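Local structure of endoglucanase family 5 (Clostridium acetobutylicum ATCC 824, 6PZ7) at residues T173-I178 and I190-Y195; L207-N212 and V216-H221. The protein acts as a broad-specificity endoglucanase of glycoside hydrolase family 5, subfamily 4, and probably cleaves internal beta-glycosidic linkages in cellulose and related polysaccharides. All coordinates share one frame; numbering follows the deposited sequence. Where two conformers were deposited one is given.

Contact 1. Residues T173-I178 and I190-Y195; sequences TAVNTI and IMVPTY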
loop_
_atom_site.group_PDB
_atom_site.type_symbol
_atom_site.label_atom_id
_atom_site.label_comp_id
_atom_site.label_asym_id
_atom_site.label_seq_id
_atom_site.Cartn_x
_atom_site.Cartn_y
_atom_site.Cartn_z
ATOM N N THR A 173 15.273 -5.547 8.900
ATOM C CA THR A 173 14.821 -6.199 10.116
ATOM C C THR A 173 13.512 -6.927 9.857
ATOM O O THR A 173 13.329 -8.084 10.262
ATOM C CB THR A 173 14.611 -5.153 11.216
ATOM O OG1 THR A 173 15.856 -4.533 11.569
ATOM C CG2 THR A 173 14.015 -5.787 12.461
ATOM N N ALA A 174 12.558 -6.245 9.226
ATOM C CA ALA A 174 11.257 -6.877 8.961
ATOM C C ALA A 174 11.378 -8.088 8.039
ATOM O O ALA A 174 10.790 -9.134 8.303
ATOM C CB ALA A 174 10.304 -5.838 8.414
ATOM N N VAL A 175 12.137 -7.977 6.950
ATOM C CA VAL A 175 12.316 -9.111 6.043
ATOM C C VAL A 175 12.962 -10.281 6.769
ATOM O O VAL A 175 12.521 -11.432 6.648
ATOM C CB VAL A 175 13.123 -8.712 4.789
ATOM C CG1 VAL A 175 13.585 -9.939 4.035
ATOM C CG2 VAL A 175 12.282 -7.797 3.881
ATOM N N ASN A 176 14.040 -10.025 7.526
ATOM C CA ASN A 176 14.703 -11.123 8.222
ATOM C C ASN A 176 13.763 -11.781 9.237
ATOM O O ASN A 176 13.751 -13.007 9.399
ATOM C CB ASN A 176 15.964 -10.631 8.930
ATOM C CG ASN A 176 17.152 -10.444 7.988
ATOM O OD1 ASN A 176 17.191 -10.991 6.907
ATOM N ND2 ASN A 176 18.129 -9.672 8.439
ATOM N N THR A 177 12.997 -10.972 9.959
ATOM C CA THR A 177 12.057 -11.507 10.949
ATOM C C THR A 177 10.993 -12.367 10.280
ATOM O O THR A 177 10.685 -13.467 10.741
ATOM C CB THR A 177 11.408 -10.369 11.719
ATOM O OG1 THR A 177 12.403 -9.619 12.425
ATOM C CG2 THR A 177 10.372 -10.835 12.707
ATOM N N ILE A 178 10.420 -11.883 9.179
ATOM C CA ILE A 178 9.449 -12.671 8.428
ATOM C C ILE A 178 10.065 -13.998 8.029
ATOM O O ILE A 178 9.481 -15.081 8.235
ATOM C CB ILE A 178 8.960 -11.866 7.207
ATOM C CG1 ILE A 178 8.059 -10.703 7.651
ATOM C CG2 ILE A 178 8.261 -12.795 6.219
ATOM C CD1 ILE A 178 7.929 -9.595 6.647
ATOM N N ILE A 190 7.465 -10.043 -0.565
ATOM C CA ILE A 190 7.470 -8.977 0.434
ATOM C C ILE A 190 7.647 -7.648 -0.265
ATOM O O ILE A 190 8.592 -7.483 -1.040
ATOM C CB ILE A 190 8.559 -9.182 1.515
ATOM C CG1 ILE A 190 8.405 -10.520 2.232
ATOM C CG2 ILE A 190 8.512 -8.031 2.516
ATOM C CD1 ILE A 190 9.566 -10.923 3.129
ATOM N N MET A 191 6.763 -6.701 0.024
ATOM C CA MET A 191 6.886 -5.326 -0.449
ATOM C C MET A 191 7.579 -4.470 0.603
ATOM O O MET A 191 7.262 -4.557 1.796
ATOM C CB MET A 191 5.508 -4.735 -0.757
ATOM C CG MET A 191 4.912 -5.264 -2.038
ATOM S SD MET A 191 3.129 -4.962 -2.259
ATOM C CE MET A 191 3.079 -3.183 -2.192
ATOM N N VAL A 192 8.513 -3.618 0.163
ATOM C CA VAL A 192 9.222 -2.673 1.045
ATOM C C VAL A 192 9.181 -1.281 0.430
ATOM O O VAL A 192 9.425 -1.142 -0.787
ATOM C CB VAL A 192 10.683 -3.085 1.300
ATOM C CG1 VAL A 192 10.727 -4.456 1.947
ATOM C CG2 VAL A 192 11.584 -3.025 0.046
ATOM N N PRO A 193 8.855 -0.244 1.213
ATOM C CA PRO A 193 8.807 1.116 0.665
ATOM C C PRO A 193 10.118 1.871 0.832
ATOM O O PRO A 193 10.946 1.560 1.694
ATOM C CB PRO A 193 7.723 1.786 1.535
ATOM C CG PRO A 193 7.960 1.150 2.907
ATOM C CD PRO A 193 8.312 -0.298 2.600
ATOM N N THR A 194 10.259 2.917 0.004
ATOM C CA THR A 194 11.145 4.047 0.235
ATOM C C THR A 194 10.628 4.840 1.451
ATOM O O THR A 194 9.530 4.605 1.974
ATOM C CB THR A 194 11.133 4.931 -1.003
ATOM O OG1 THR A 194 9.768 5.285 -1.228
ATOM C CG2 THR A 194 11.710 4.258 -2.240
ATOM N N TYR A 195 11.392 5.861 1.841
ATOM C CA TYR A 195 10.942 6.852 2.823
ATOM C C TYR A 195 9.596 7.396 2.357
ATOM O O TYR A 195 9.470 7.885 1.240
ATOM C CB TYR A 195 11.966 8.004 2.905
ATOM C CG TYR A 195 11.573 9.048 3.941
ATOM C CD1 TYR A 195 10.639 10.017 3.670
ATOM C CD2 TYR A 195 12.158 9.049 5.207
ATOM C CE1 TYR A 195 10.254 10.956 4.614
ATOM C CE2 TYR A 195 11.774 9.987 6.165
ATOM C CZ TYR A 195 10.841 10.942 5.860
ATOM O OH TYR A 195 10.437 11.877 6.801
#

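Contact 2. Residues L207-N212 and V216-H221; sequences LVIPNN and VIVSLH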
loop_
_atom_site.group_PDB
_atom_site.type_symbol
_atom_site.label_atom_id
_atom_site.label_comp_id
_atom_site.label_asym_id
_atom_site.label_seq_id
_atom_site.Cartn_x
_atom_site.Cartn_y
_atom_site.Cartn_z
ATOM N N LEU A 207 17.187 3.630 -1.535
ATOM C CA LEU A 207 16.611 2.355 -1.148
ATOM C C LEU A 207 17.609 1.233 -1.377
ATOM O O LEU A 207 18.194 1.118 -2.455
ATOM C CB LEU A 207 15.356 2.110 -1.973
ATOM C CG LEU A 207 14.535 0.912 -1.540
ATOM C CD1 LEU A 207 13.847 1.190 -0.217
ATOM C CD2 LEU A 207 13.526 0.558 -2.595
ATOM N N VAL A 208 17.752 0.376 -0.375
ATOM C CA VAL A 208 18.517 -0.867 -0.466
ATOM C C VAL A 208 17.548 -2.021 -0.287
ATOM O O VAL A 208 16.823 -2.079 0.709
ATOM C CB VAL A 208 19.645 -0.921 0.581
ATOM C CG1 VAL A 208 20.321 -2.292 0.551
ATOM C CG2 VAL A 208 20.620 0.199 0.319
ATOM N N ILE A 209 17.521 -2.942 -1.238
ATOM C CA ILE A 209 16.682 -4.135 -1.100
ATOM C C ILE A 209 17.271 -5.059 -0.035
ATOM O O ILE A 209 18.419 -5.506 -0.193
ATOM C CB ILE A 209 16.590 -4.879 -2.446
ATOM C CG1 ILE A 209 16.003 -3.991 -3.532
ATOM C CG2 ILE A 209 15.797 -6.192 -2.284
ATOM C CD1 ILE A 209 14.517 -3.656 -3.362
ATOM N N PRO A 210 16.553 -5.390 1.037
ATOM C CA PRO A 210 17.107 -6.263 2.085
ATOM C C PRO A 210 17.706 -7.539 1.530
ATOM O O PRO A 210 17.029 -8.303 0.811
ATOM C CB PRO A 210 15.888 -6.564 2.979
ATOM C CG PRO A 210 15.023 -5.347 2.846
ATOM C CD PRO A 210 15.184 -4.934 1.374
ATOM N N ASN A 211 18.989 -7.777 1.832
ATOM C CA ASN A 211 19.699 -8.996 1.438
ATOM C C ASN A 211 19.735 -9.219 -0.067
ATOM O O ASN A 211 20.023 -10.324 -0.529
ATOM C CB ASN A 211 19.110 -10.241 2.119
ATOM C CG ASN A 211 19.111 -10.137 3.610
ATOM O OD1 ASN A 211 20.124 -9.771 4.217
ATOM N ND2 ASN A 211 17.986 -10.453 4.247
ATOM N N ASN A 212 19.419 -8.192 -0.871
ATOM C CA ASN A 212 19.235 -8.388 -2.315
ATOM C C ASN A 212 18.303 -9.581 -2.570
ATOM O O ASN A 212 18.492 -10.348 -3.502
ATOM C CB ASN A 212 20.586 -8.551 -3.042
ATOM C CG ASN A 212 20.506 -8.178 -4.511
ATOM O OD1 ASN A 212 19.478 -7.729 -5.005
ATOM N ND2 ASN A 212 21.624 -8.335 -5.228
ATOM N N VAL A 216 11.613 -9.658 -3.083
ATOM C CA VAL A 216 11.207 -8.350 -2.588
ATOM C C VAL A 216 10.797 -7.440 -3.732
ATOM O O VAL A 216 11.483 -7.377 -4.768
ATOM C CB VAL A 216 12.302 -7.722 -1.705
ATOM C CG1 VAL A 216 11.997 -6.229 -1.422
ATOM C CG2 VAL A 216 12.430 -8.480 -0.400
ATOM N N ILE A 217 9.661 -6.775 -3.558
ATOM C CA ILE A 217 9.065 -5.836 -4.498
ATOM C C ILE A 217 9.115 -4.449 -3.866
ATOM O O ILE A 217 8.875 -4.323 -2.659
ATOM C CB ILE A 217 7.610 -6.275 -4.725
ATOM C CG1 ILE A 217 7.528 -7.635 -5.405
ATOM C CG2 ILE A 217 6.816 -5.219 -5.514
ATOM C CD1 ILE A 217 6.197 -8.380 -5.196
ATOM N N VAL A 218 9.354 -3.415 -4.655
ATOM C CA VAL A 218 9.342 -2.044 -4.133
ATOM C C VAL A 218 7.913 -1.532 -4.058
ATOM O O VAL A 218 7.149 -1.669 -5.033
ATOM C CB VAL A 218 10.227 -1.136 -5.007
ATOM C CG1 VAL A 218 10.122 0.319 -4.572
ATOM C CG2 VAL A 218 11.668 -1.599 -4.946
ATOM N N SER A 219 7.574 -0.883 -2.947
ATOM C CA SER A 219 6.306 -0.198 -2.762
ATOM C C SER A 219 6.460 1.312 -2.866
ATOM O O SER A 219 7.248 1.915 -2.122
ATOM C CB SER A 219 5.785 -0.529 -1.361
ATOM O OG SER A 219 4.609 0.233 -1.105
ATOM N N LEU A 220 5.686 1.921 -3.764
ATOM C CA LEU A 220 5.646 3.371 -3.944
ATOM C C LEU A 220 4.202 3.832 -3.927
ATOM O O LEU A 220 3.299 3.087 -4.335
ATOM C CB LEU A 220 6.308 3.796 -5.272
ATOM C CG LEU A 220 7.748 3.344 -5.466
ATOM C CD1 LEU A 220 8.180 3.640 -6.900
ATOM C CD2 LEU A 220 8.678 4.000 -4.472
ATOM N N HIS A 221 3.953 5.044 -3.442
ATOM C CA HIS A 221 2.622 5.650 -3.450
ATOM C C HIS A 221 2.719 6.919 -4.280
ATOM O O HIS A 221 3.688 7.683 -4.139
ATOM C CB HIS A 221 2.125 5.975 -2.056
ATOM C CG HIS A 221 1.961 4.758 -1.204
ATOM N ND1 HIS A 221 1.692 4.842 0.143
ATOM C CD2 HIS A 221 2.040 3.431 -1.488
ATOM C CE1 HIS A 221 1.602 3.617 0.645
ATOM N NE2 HIS A 221 1.829 2.743 -0.316
#

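Contact 1. Residues T173-I178 and I190-Y195
Ile190 meets Val175 and Ile178 where a helix of the TIM barrel lies against the strand that follows it. Residues 173-178 belong to helix 161-180, which carries the chain back outside the barrel in the beta-alpha-beta crossover from strand 139-142 to strand 190-193. The near-antiparallel angle of 165° between the helix and strand axes is as this topology requires. Their closest approach is 10.1 Å, and the backbones come nearest at Val175 CA and Ile190 CA, 7.4 Å apart.

The side chain of Ile190 can be traced outward from CB, which points toward the helix. There the chain forks. With chi1 (to CG1) at -57°, CG1 stands beside the backbone N and leaves CG2 opposite it; this short branch, CG2, comes within 4.0 Å of Val175 CG2, the two side chains meeting at a slant. The longer branch runs through CG1 to CD1, which meets Ile178 head on: CD1 is 3.8 Å from Ile178 CG2 and 4.1 Å from Ile178 CD1. The fork thus divides its contacts between two helix residues three positions apart, about one turn. Val175 CG2 also reaches Val192 CG1 at 4.2 Å, with the side chains nearly perpendicular, so this methyl touches two alternate residues on the outward-facing side of the strand.

All four touching residues are buried, and their contacts are wholly apolar. Farther along the strand, Pro193 O accepts a hydrogen bond from Asn171 ND2 of the same helix, while Thr173 and Thr177 pack on helix 111-132. Within the helix, Thr173 O accepts hydrogen bonds from both Thr177 N and Thr177 OG1. The OG1 of Thr177 lies 2.8 Å from Thr173 O; the two donors approach from opposite faces of the carbonyl, the hydroxyl oxygen lying 36° out of its plane.

Contact 2. Residues L207-N212 and V216-H221
Ile209 and Val216 mark the closest backbone approach, their CA atoms 7.1 Å apart, and from there the two segments run in roughly opposite directions. Residues 207-212 have no regular secondary structure, whereas 216-221 form a strand of the TIM barrel whose sheet partners are strands 190-193 and 265-270. The loop packs over the outward-facing side of that strand without joining the sheet. Its end is a type II beta turn, evidenced by the backbone bond from Asn212 N to Ile209 O at 2.9 Å and by the extended Pro210 (psi 123°) followed by a left-handed Asn211.

Ile209 carries the contact with both branches. CG2 lies 3.9 Å from Val216 CB as the two side chains slide past each other in opposite senses. With chi2 at -69° the other branch bends, and its CD1 comes to 3.9 Å from Val218 CG2, with the side chains crossing at about a right angle; CD1 is also 4.1 Å from Val216 CG1. One isoleucine therefore touches two alternate strand residues. Pro210 adds a looser contact, its ring carbon CD standing 4.4 Å from Val216 CG1, while the ring also packs on Leu172 and Val175 of helix 161-180. Leu207 CD2 approaches Val218 CG2 end to end, but Leu207 was modelled in two conformers, so that contact is less certain than the others.

Farther up the strand, His221 ND1 is hydrogen-bonded to Glu146 OE2, at the C-terminal ends of the barrel strands, where family 5 enzymes have their active site. Between the loop and the strand, by contrast, only methyl, methylene and methine groups meet and hydrogen bonding is absent. The fit therefore probably rests on shape and on the partial removal of apolar surface from water, Val216 and Val218 being buried and Ile209 only partly so.

From the N terminus, helix 161-180 comes first; contact 1 then closes the loop leading from it to strand 190-193, the fifth of the barrel. The chain passes through helix 201-206 before contact 2 closes a much shorter loop onto strand 216-221, the sixth. The two closures follow in series and neither nest nor cross, yet their centres are about 7 Å apart. The links between them include a backbone hydrogen bond between the neighbouring parallel strands (Ile190 O to Ile217 N, 2.8 Å), apolar packing of Val192 CG2 against Val216 CG1 (3.5 Å), and a helix-to-loop side-chain hydrogen bond (Asn176 OD1 to Asn211 ND2, 2.8 Å). Together they tie helix 161-180 and the 207-212 loop to the fifth and sixth strands.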